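Local coordinates for protein proteasome assembly chaperone 2 (PAC2) homologue Rv2125 (Mycobacterium tuberculosis, PDB 5UN0) that is of unknown function but belongs to the PAC2 family, whose eukaryotic namesake is a chaperone of proteasome assembly, at residues A119-T124 with W174-H179; A189-L194 with V205-L210; E35-A40 with W63-I68; T94-L99 with G157-A162. All blocks are in the same frame, centred on the assembly; numbering follows the deposited sequence.

Interaction 1: A119-T124 with W174-H179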
# COMPACT_ATOMS: atom_id res chain seq x y z
N ALA A 119 15.67 5.80 -16.31
CA ALA A 119 15.73 5.25 -17.66
C ALA A 119 17.09 4.64 -17.97
O ALA A 119 18.03 4.76 -17.18
CB ALA A 119 15.39 6.33 -18.69
N ASP A 120 17.14 3.97 -19.11
CA ASP A 120 18.39 3.48 -19.68
C ASP A 120 19.05 4.66 -20.39
O ASP A 120 18.66 5.00 -21.51
CB ASP A 120 18.15 2.33 -20.68
CG ASP A 120 17.39 1.15 -20.08
OD1 ASP A 120 17.68 0.74 -18.93
OD2 ASP A 120 16.50 0.62 -20.78
N THR A 121 20.02 5.28 -19.72
CA THR A 121 20.69 6.47 -20.26
C THR A 121 22.07 6.66 -19.61
O THR A 121 22.23 6.42 -18.41
CB THR A 121 19.81 7.74 -20.07
OG1 THR A 121 20.45 8.88 -20.67
CG2 THR A 121 19.55 8.02 -18.59
N PRO A 122 23.08 7.08 -20.39
CA PRO A 122 24.42 7.26 -19.80
C PRO A 122 24.48 8.44 -18.84
O PRO A 122 23.73 9.41 -19.00
CB PRO A 122 25.34 7.50 -21.00
CG PRO A 122 24.45 7.69 -22.18
CD PRO A 122 23.03 7.45 -21.81
N HIS A 123 25.35 8.35 -17.85
CA HIS A 123 25.62 9.47 -16.95
C HIS A 123 26.69 10.38 -17.52
O HIS A 123 26.96 11.45 -16.96
CB HIS A 123 26.06 8.97 -15.58
CG HIS A 123 27.42 8.33 -15.56
ND1 HIS A 123 27.62 7.00 -15.86
CD2 HIS A 123 28.64 8.83 -15.25
CE1 HIS A 123 28.90 6.71 -15.74
NE2 HIS A 123 29.54 7.81 -15.38
N THR A 124 27.30 9.96 -18.63
CA THR A 124 28.40 10.69 -19.25
C THR A 124 27.93 11.54 -20.44
O THR A 124 28.75 12.15 -21.14
CB THR A 124 29.50 9.73 -19.73
OG1 THR A 124 28.97 8.83 -20.72
CG2 THR A 124 30.04 8.92 -18.57
N TRP A 174 9.88 15.82 -17.77
CA TRP A 174 10.42 14.64 -17.09
C TRP A 174 11.87 14.48 -17.44
O TRP A 174 12.21 14.36 -18.61
CB TRP A 174 9.67 13.39 -17.53
CG TRP A 174 8.29 13.38 -17.04
CD1 TRP A 174 7.21 13.97 -17.62
CD2 TRP A 174 7.82 12.79 -15.83
NE1 TRP A 174 6.09 13.78 -16.84
CE2 TRP A 174 6.44 13.05 -15.73
CE3 TRP A 174 8.45 12.06 -14.81
CZ2 TRP A 174 5.67 12.61 -14.66
CZ3 TRP A 174 7.68 11.63 -13.74
CH2 TRP A 174 6.30 11.91 -13.67
N ALA A 175 12.72 14.48 -16.43
CA ALA A 175 14.16 14.30 -16.64
C ALA A 175 14.53 12.83 -16.51
O ALA A 175 14.09 12.16 -15.57
CB ALA A 175 14.94 15.13 -15.63
N ALA A 176 15.37 12.34 -17.42
CA ALA A 176 15.79 10.92 -17.41
C ALA A 176 17.08 10.68 -16.62
O ALA A 176 18.17 11.08 -17.05
CB ALA A 176 15.93 10.39 -18.82
N VAL A 177 16.94 10.00 -15.49
CA VAL A 177 18.06 9.67 -14.60
C VAL A 177 18.54 8.24 -14.85
O VAL A 177 17.73 7.32 -14.97
CB VAL A 177 17.66 9.81 -13.11
CG1 VAL A 177 18.86 9.59 -12.19
CG2 VAL A 177 17.03 11.18 -12.86
N PRO A 178 19.87 8.04 -14.94
CA PRO A 178 20.42 6.69 -15.07
C PRO A 178 20.05 5.80 -13.89
O PRO A 178 20.34 6.14 -12.75
CB PRO A 178 21.93 6.94 -15.11
CG PRO A 178 22.08 8.33 -15.62
CD PRO A 178 20.89 9.08 -15.10
N HIS A 179 19.42 4.66 -14.18
CA HIS A 179 18.92 3.76 -13.12
C HIS A 179 19.99 3.24 -12.16
O HIS A 179 19.71 2.95 -10.99
CB HIS A 179 18.19 2.57 -13.74
CG HIS A 179 19.01 1.83 -14.75
ND1 HIS A 179 20.03 0.97 -14.39
CD2 HIS A 179 18.99 1.84 -16.10
CE1 HIS A 179 20.59 0.48 -15.48
NE2 HIS A 179 19.97 0.99 -16.53
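Asp120 and His179 meet obliquely, the carboxylate plane almost perpendicular (88°) to the imidazole. Asp120 OD1 is 3.3 Å from His179 CD2, and Ala119 O also approaches this ring at a slant. One outside hydroxyl, Tyr234 OH, is hydrogen-bonded to both Asp120 OD1 and His179 NE2. With chi1 at 54°, CG of His179 sits between its own N and C, which brings the CD2 side of the imidazole to Ala119 O and Asp120 OD1.

Behind this pair the two segments belong to neighbouring strands of the central mixed sheet. Strand 110-119 ends at Ala119, which forms a parallel bridge with Pro178 on strand 170-178. A nearly straight bond from Ala119 N to Val177 O (2.9 Å) ties them, and a weak one runs from His179 N to Ala119 O. Past the bridge the 119-124 segment swings away at about a right angle to the strand and wraps the proline. Thr121 CG2 lies 3.9 Å from Pro178 CD, while Thr121 O faces CB and CG of the same ring. His123 CB touches Pro178 CG at 4.0 Å, and the imidazole beyond leads away to Tyr180, whose OH is hydrogen-bonded to ND1. Ala119 CB rests on Ala176 CB at 4.1 Å.

Interaction 2: A189-L194 with V205-L210; sequences ATIALL and VPLADL
The connection between helix 188-201 and helix 210-222 lies back along the first of these helices, setting Val205, Leu207 and Leu210 against Ile191 and Leu194. The side chains meet through carbon alone, and no hydrogen bond joins the two segments. Leu194 is the middle of the contact, its two methyls serving different partners. CD1 reaches Leu210 CD1 at 3.8 Å and Leu207 CD2 at 4.0 Å, whereas CD2 turns to Val205 CG2 at 4.1 Å. Leu210 and Val205 each lie about at a right angle to the Leu194 side chain, while Leu207 slides past it in the opposite direction.

One turn back along the helix, Ile191 uses the far part of its chain. CG1 and CD1 both press on Leu210 CB, each at 3.9 Å, the two side chains again running in opposite senses. Chi1 of -74° places CG1 opposite the carbonyl carbon, from where the chain extends toward the loop. CG1 is also 4.3 Å from Leu207 CD2. Val205 adds a second touch, its CG1 meeting the backbone oxygen of Leu194.

Leu207 and Leu210, the two ends of a type II' beta turn closed by Leu210 N to Leu207 O (3.2 Å), both face the helix, with Ala208 and Asp209 on the outer corner. Helix 16-27 shares the packing, Leu24 touching both Leu194 and Val205. The arrangement is that of a loop joining two consecutive helices, which, with the first residue of the second, packs its aliphatic side chains onto the helix before it.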
# COMPACT_ATOMS: atom_id res chain seq x y z
N ALA A 189 20.23 16.69 -13.45
CA ALA A 189 18.87 16.73 -13.97
C ALA A 189 18.14 17.93 -13.39
O ALA A 189 17.30 18.55 -14.05
CB ALA A 189 18.14 15.44 -13.65
N THR A 190 18.45 18.26 -12.14
CA THR A 190 17.88 19.44 -11.50
C THR A 190 18.18 20.66 -12.37
O THR A 190 17.31 21.50 -12.63
CB THR A 190 18.43 19.63 -10.09
OG1 THR A 190 18.24 18.42 -9.35
CG2 THR A 190 17.70 20.73 -9.37
N ILE A 191 19.42 20.76 -12.83
CA ILE A 191 19.79 21.83 -13.73
C ILE A 191 18.86 21.81 -14.92
O ILE A 191 18.18 22.80 -15.22
CB ILE A 191 21.25 21.69 -14.21
CG1 ILE A 191 22.20 22.08 -13.07
CG2 ILE A 191 21.47 22.57 -15.43
CD1 ILE A 191 23.67 22.14 -13.44
N ALA A 192 18.82 20.66 -15.59
CA ALA A 192 18.02 20.47 -16.79
C ALA A 192 16.58 20.91 -16.58
O ALA A 192 16.04 21.64 -17.38
CB ALA A 192 18.06 19.04 -17.25
N LEU A 193 15.97 20.47 -15.48
CA LEU A 193 14.58 20.85 -15.18
C LEU A 193 14.45 22.36 -14.99
O LEU A 193 13.50 22.96 -15.45
CB LEU A 193 14.06 20.13 -13.93
CG LEU A 193 13.79 18.62 -14.01
CD1 LEU A 193 13.40 18.07 -12.64
CD2 LEU A 193 12.72 18.27 -15.04
N LEU A 194 15.41 22.94 -14.29
CA LEU A 194 15.41 24.37 -14.03
C LEU A 194 15.44 25.16 -15.32
O LEU A 194 14.77 26.19 -15.44
CB LEU A 194 16.61 24.76 -13.17
CG LEU A 194 16.43 24.46 -11.68
CD1 LEU A 194 17.78 24.51 -10.99
CD2 LEU A 194 15.42 25.43 -11.05
N VAL A 205 16.98 31.87 -13.91
CA VAL A 205 17.16 31.29 -12.58
C VAL A 205 18.65 31.07 -12.33
O VAL A 205 19.36 30.43 -13.14
CB VAL A 205 16.34 29.99 -12.31
CG1 VAL A 205 16.45 29.00 -13.45
CG2 VAL A 205 16.78 29.33 -11.01
N PRO A 206 19.14 31.61 -11.21
CA PRO A 206 20.54 31.55 -10.87
C PRO A 206 20.89 30.13 -10.48
O PRO A 206 20.29 29.60 -9.55
CB PRO A 206 20.66 32.49 -9.66
CG PRO A 206 19.27 32.94 -9.32
CD PRO A 206 18.32 32.10 -10.09
N LEU A 207 21.81 29.51 -11.21
CA LEU A 207 22.16 28.13 -10.90
C LEU A 207 23.15 28.05 -9.76
O LEU A 207 23.26 27.00 -9.11
CB LEU A 207 22.73 27.42 -12.11
CG LEU A 207 21.76 27.28 -13.29
CD1 LEU A 207 22.53 27.03 -14.57
CD2 LEU A 207 20.77 26.15 -13.03
N ALA A 208 23.87 29.15 -9.50
CA ALA A 208 24.83 29.22 -8.39
C ALA A 208 25.93 28.14 -8.49
O ALA A 208 26.74 28.17 -9.42
CB ALA A 208 24.10 29.15 -7.05
N ASP A 209 25.95 27.20 -7.54
CA ASP A 209 27.02 26.23 -7.39
C ASP A 209 26.67 24.87 -8.01
O ASP A 209 27.41 23.90 -7.85
CB ASP A 209 27.29 26.03 -5.89
CG ASP A 209 28.76 25.74 -5.56
OD1 ASP A 209 29.67 26.24 -6.27
OD2 ASP A 209 29.00 25.03 -4.54
N LEU A 210 25.55 24.80 -8.72
CA LEU A 210 25.08 23.51 -9.24
C LEU A 210 26.04 22.86 -10.24
O LEU A 210 26.29 21.65 -10.16
CB LEU A 210 23.66 23.63 -9.84
CG LEU A 210 22.49 23.54 -8.85
CD1 LEU A 210 21.18 23.83 -9.56
CD2 LEU A 210 22.41 22.18 -8.17

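Interaction 3: E35-A40 with W63-I68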
# COMPACT_ATOMS: atom_id res chain seq x y z
N GLU A 35 -0.56 25.16 3.29
CA GLU A 35 -0.11 23.80 3.52
C GLU A 35 -1.29 22.83 3.57
O GLU A 35 -2.14 22.95 4.45
CB GLU A 35 0.68 23.73 4.82
CG GLU A 35 0.97 22.31 5.27
CD GLU A 35 2.09 22.24 6.29
OE1 GLU A 35 3.26 22.56 5.93
OE2 GLU A 35 1.79 21.85 7.45
N ILE A 36 -1.36 21.90 2.62
CA ILE A 36 -2.48 20.94 2.54
C ILE A 36 -2.13 19.64 3.28
O ILE A 36 -1.39 18.78 2.78
CB ILE A 36 -2.92 20.67 1.09
CG1 ILE A 36 -3.48 21.94 0.48
CG2 ILE A 36 -4.00 19.60 1.05
CD1 ILE A 36 -3.90 21.80 -0.97
N ASP A 37 -2.72 19.54 4.46
CA ASP A 37 -2.38 18.60 5.52
C ASP A 37 -3.36 17.43 5.56
O ASP A 37 -3.17 16.47 6.30
CB ASP A 37 -2.47 19.36 6.85
CG ASP A 37 -1.84 18.63 7.99
OD1 ASP A 37 -0.73 18.06 7.84
OD2 ASP A 37 -2.47 18.63 9.08
N ASP A 38 -4.41 17.52 4.75
CA ASP A 38 -5.61 16.73 4.96
C ASP A 38 -5.38 15.23 4.92
O ASP A 38 -4.69 14.69 4.06
CB ASP A 38 -6.69 17.08 3.95
CG ASP A 38 -8.08 16.84 4.49
OD1 ASP A 38 -8.32 15.79 5.10
OD2 ASP A 38 -8.93 17.72 4.30
N GLU A 39 -6.00 14.56 5.89
CA GLU A 39 -5.90 13.12 6.06
C GLU A 39 -6.84 12.37 5.09
O GLU A 39 -6.80 11.14 5.00
CB GLU A 39 -6.13 12.74 7.54
CG GLU A 39 -7.57 12.80 8.02
CD GLU A 39 -7.72 12.58 9.52
OE1 GLU A 39 -6.75 12.11 10.18
OE2 GLU A 39 -8.83 12.87 10.04
N ALA A 40 -7.67 13.11 4.37
CA ALA A 40 -8.42 12.55 3.25
C ALA A 40 -7.50 12.06 2.12
O ALA A 40 -7.88 11.21 1.35
CB ALA A 40 -9.40 13.57 2.71
N TRP A 63 3.88 15.76 9.69
CA TRP A 63 2.93 15.03 8.85
C TRP A 63 3.13 15.28 7.35
O TRP A 63 3.33 16.43 6.94
CB TRP A 63 1.51 15.45 9.20
CG TRP A 63 1.11 15.05 10.57
CD1 TRP A 63 1.32 15.74 11.72
CD2 TRP A 63 0.42 13.86 10.94
NE1 TRP A 63 0.80 15.06 12.79
CE2 TRP A 63 0.25 13.89 12.33
CE3 TRP A 63 -0.08 12.77 10.23
CZ2 TRP A 63 -0.39 12.88 13.02
CZ3 TRP A 63 -0.70 11.78 10.91
CH2 TRP A 63 -0.86 11.82 12.29
N PRO A 64 3.00 14.23 6.53
CA PRO A 64 3.09 14.42 5.10
C PRO A 64 2.04 15.40 4.66
O PRO A 64 0.95 15.43 5.23
CB PRO A 64 2.79 13.04 4.53
CG PRO A 64 1.98 12.38 5.58
CD PRO A 64 2.53 12.87 6.88
N ALA A 65 2.36 16.21 3.66
CA ALA A 65 1.48 17.29 3.24
C ALA A 65 1.95 17.91 1.95
O ALA A 65 3.04 17.57 1.43
CB ALA A 65 1.40 18.35 4.33
N MET A 66 1.14 18.85 1.46
CA MET A 66 1.47 19.66 0.29
C MET A 66 1.77 21.09 0.72
O MET A 66 0.88 21.78 1.19
CB MET A 66 0.29 19.65 -0.68
CG MET A 66 0.68 19.98 -2.11
SD MET A 66 1.77 18.71 -2.80
CE MET A 66 2.74 19.70 -3.92
N ARG A 67 3.02 21.52 0.58
CA ARG A 67 3.44 22.89 0.92
C ARG A 67 3.39 23.83 -0.28
O ARG A 67 3.95 23.56 -1.34
CB ARG A 67 4.83 22.89 1.56
CG ARG A 67 4.79 22.34 2.98
CD ARG A 67 6.14 21.80 3.52
NE ARG A 67 5.90 20.77 4.55
CZ ARG A 67 5.55 19.51 4.28
NH1 ARG A 67 5.39 19.11 3.02
NH2 ARG A 67 5.35 18.64 5.26
N ILE A 68 2.66 24.93 -0.11
CA ILE A 68 2.53 25.94 -1.14
C ILE A 68 3.13 27.22 -0.60
O ILE A 68 2.71 27.71 0.45
CB ILE A 68 1.06 26.14 -1.54
CG1 ILE A 68 0.47 24.82 -2.06
CG2 ILE A 68 0.93 27.26 -2.58
CD1 ILE A 68 -0.97 24.89 -2.51
O HOH W 1 -1.24 14.33 6.65
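An antiparallel pairing of strands 31-36 and 66-71, at one margin of the mixed sheet within this chain, brings Ile36 against Met66 and Glu35 against Arg67. Ile36 and Met66 are the hydrogen-bonded pair: Ile36 N to Met66 O is 2.7 Å and Met66 N to Ile36 O is 2.9 Å. Their CB atoms stand 3.8 Å apart on the sheet face that helix 92-105 packs against. Met66 then bends away toward Phe95.

The other face carries the non-hydrogen-bonded pair. Glu35, CG anti to the backbone N (chi1 170°), runs alongside Arg67 in the same direction, and OE1 comes 3.5 Å from Arg67 NE. The oxygen sits well off the guanidinium plane, so this salt bridge rests on charge alone; Gln62 OE1 accepts from Arg67 NH2.

Past the last bridge, Ile36 with Met66, a water links the two segments by donating to Asp37 O (2.9 Å) and Pro64 O (2.8 Å). Asp37 OD1 touches Trp63 CB at 3.7 Å, its carboxylate nearly perpendicular to the indole, on which Arg93 of the second subunit makes a cation-pi contact. The arrangement is that of the end of an antiparallel strand pair, here set beside a subunit interface.

Interaction 4: T94-L99 with G157-A162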
# COMPACT_ATOMS: atom_id res chain seq x y z
N THR A 94 -10.28 15.13 -6.07
CA THR A 94 -10.61 16.21 -5.15
C THR A 94 -9.39 17.00 -4.68
O THR A 94 -9.50 18.20 -4.34
CB THR A 94 -11.32 15.63 -3.92
OG1 THR A 94 -12.12 14.51 -4.32
CG2 THR A 94 -12.21 16.70 -3.27
N PHE A 95 -8.25 16.31 -4.63
CA PHE A 95 -6.94 16.91 -4.32
C PHE A 95 -6.63 17.93 -5.39
O PHE A 95 -6.17 19.03 -5.10
CB PHE A 95 -5.87 15.82 -4.30
CG PHE A 95 -4.46 16.32 -4.06
CD1 PHE A 95 -3.95 16.40 -2.77
CD2 PHE A 95 -3.63 16.64 -5.12
CE1 PHE A 95 -2.66 16.84 -2.54
CE2 PHE A 95 -2.34 17.08 -4.89
CZ PHE A 95 -1.85 17.18 -3.60
N CYS A 96 -6.88 17.55 -6.64
CA CYS A 96 -6.60 18.42 -7.78
C CYS A 96 -7.57 19.60 -7.81
O CYS A 96 -7.16 20.74 -8.04
CB CYS A 96 -6.64 17.63 -9.08
SG CYS A 96 -5.24 16.49 -9.27
N ASP A 97 -8.85 19.33 -7.55
CA ASP A 97 -9.85 20.40 -7.40
C ASP A 97 -9.43 21.40 -6.34
O ASP A 97 -9.62 22.62 -6.50
CB ASP A 97 -11.22 19.82 -7.02
CG ASP A 97 -11.88 19.03 -8.14
OD1 ASP A 97 -11.58 19.27 -9.33
OD2 ASP A 97 -12.71 18.15 -7.82
N GLU A 98 -8.88 20.90 -5.24
CA GLU A 98 -8.42 21.78 -4.17
C GLU A 98 -7.33 22.74 -4.69
O GLU A 98 -7.47 23.97 -4.62
CB GLU A 98 -7.93 20.95 -2.96
CG GLU A 98 -7.72 21.75 -1.67
CD GLU A 98 -7.62 20.90 -0.40
OE1 GLU A 98 -6.86 21.31 0.50
OE2 GLU A 98 -8.31 19.86 -0.29
N LEU A 99 -6.26 22.16 -5.23
CA LEU A 99 -5.15 22.92 -5.78
C LEU A 99 -5.63 23.93 -6.79
O LEU A 99 -5.19 25.07 -6.79
CB LEU A 99 -4.13 22.00 -6.48
CG LEU A 99 -3.40 20.94 -5.65
CD1 LEU A 99 -2.42 20.19 -6.54
CD2 LEU A 99 -2.67 21.55 -4.47
N GLY A 157 0.88 13.85 -13.85
CA GLY A 157 0.12 13.77 -15.09
C GLY A 157 -1.36 14.03 -14.91
O GLY A 157 -2.00 14.62 -15.78
N VAL A 158 -1.91 13.60 -13.78
CA VAL A 158 -3.32 13.83 -13.48
C VAL A 158 -3.60 15.32 -13.29
O VAL A 158 -4.51 15.89 -13.89
CB VAL A 158 -3.74 13.07 -12.20
CG1 VAL A 158 -5.15 13.46 -11.78
CG2 VAL A 158 -3.67 11.59 -12.44
N PHE A 159 -2.80 15.93 -12.43
CA PHE A 159 -2.93 17.34 -12.09
C PHE A 159 -2.74 18.15 -13.35
O PHE A 159 -3.47 19.12 -13.60
CB PHE A 159 -1.88 17.72 -11.05
CG PHE A 159 -1.82 19.19 -10.74
CD1 PHE A 159 -0.61 19.83 -10.62
CD2 PHE A 159 -2.99 19.92 -10.52
CE1 PHE A 159 -0.54 21.18 -10.31
CE2 PHE A 159 -2.94 21.27 -10.20
CZ PHE A 159 -1.70 21.90 -10.10
N GLN A 160 -1.76 17.74 -14.13
CA GLN A 160 -1.50 18.40 -15.40
C GLN A 160 -2.79 18.41 -16.18
O GLN A 160 -3.25 19.45 -16.63
CB GLN A 160 -0.41 17.64 -16.15
CG GLN A 160 0.28 18.41 -17.26
CD GLN A 160 -0.46 18.34 -18.57
OE1 GLN A 160 -1.60 17.88 -18.63
NE2 GLN A 160 0.21 18.77 -19.64
N SER A 161 -3.37 17.22 -16.33
CA SER A 161 -4.62 17.01 -17.05
C SER A 161 -5.82 17.73 -16.44
O SER A 161 -6.74 18.13 -17.14
CB SER A 161 -4.93 15.52 -17.10
OG SER A 161 -6.30 15.30 -17.35
N ALA A 162 -5.82 17.88 -15.12
CA ALA A 162 -6.84 18.66 -14.45
C ALA A 162 -6.72 20.16 -14.77
O ALA A 162 -7.72 20.88 -14.81
CB ALA A 162 -6.75 18.44 -12.94
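The Phe159 ring takes Leu99 CD1 over one face. The methyl stands 4.0 Å from the ring centroid and only 14° off the normal, a CH-pi contact displaced slightly toward the CE2 side, and Leu99 CB also approaches CE2. The two side chains cross at about a right angle. Phe159 holds CG anti to its backbone N (chi1 174°), and this swings the ring out from its helix to meet the leucine. Cys96 SG approaches the same phenyl obliquely, 5.5 Å from the centroid, in a sulfur-aromatic contact.

The thiol does most of its packing closer to the backbone of the second helix. SG is 3.7 Å from Phe159 CA and 3.9 Å from Val158 CG1, while Cys96 CB meets Ala162 CB at 3.9 Å. Cys96 therefore points into a site formed by Val158, Phe159 and Ala162, roughly a turn of helix.

These are two helices packed side by side against the central sheet. Helix 92-105 is the crossover between parallel strands 80-85 and 110-119, a beta-alpha-beta unit, and helix 155-166 leads into strand 170-178. Their local axes pass 9.8 Å apart at a signed crossing angle of -53°, with the small side chains of Cys96 and Ala162 facing each other where the helices come near. No hydrogen bond links the two segments. Phe159 carries on to Val111 and Ile113 of strand 110-119, and Leu99 reaches Ile36 of strand 31-36. Trp63 of the third subunit packs on Val158, and Leu61 of that subunit on Ser161.

In the fold
From the N terminus, interaction 3 comes first: it closes the excursion through the two-stranded hairpin 50-62 and joins an outermost strand of the sheet to its neighbour. Interaction 4 opens next, closing the long stretch between 99 and 157 by tying helix 92-105 to helix 155-166; it touches interaction 3 where that sheet face meets helix 92-105, as at Ile68 with Leu99. Interaction 1 opens before interaction 4 has closed, so these two cross; it closes the stretch between 124 and 174, pairing strand 110-119 with strand 170-178. Interaction 2 follows in series, a short closure between helix 188-201 and the loop after it, and abuts interaction 1 through Ala175 against Ala189 and Leu193. Interactions 1 and 3 reach the same sheet with centres about 31 Å apart.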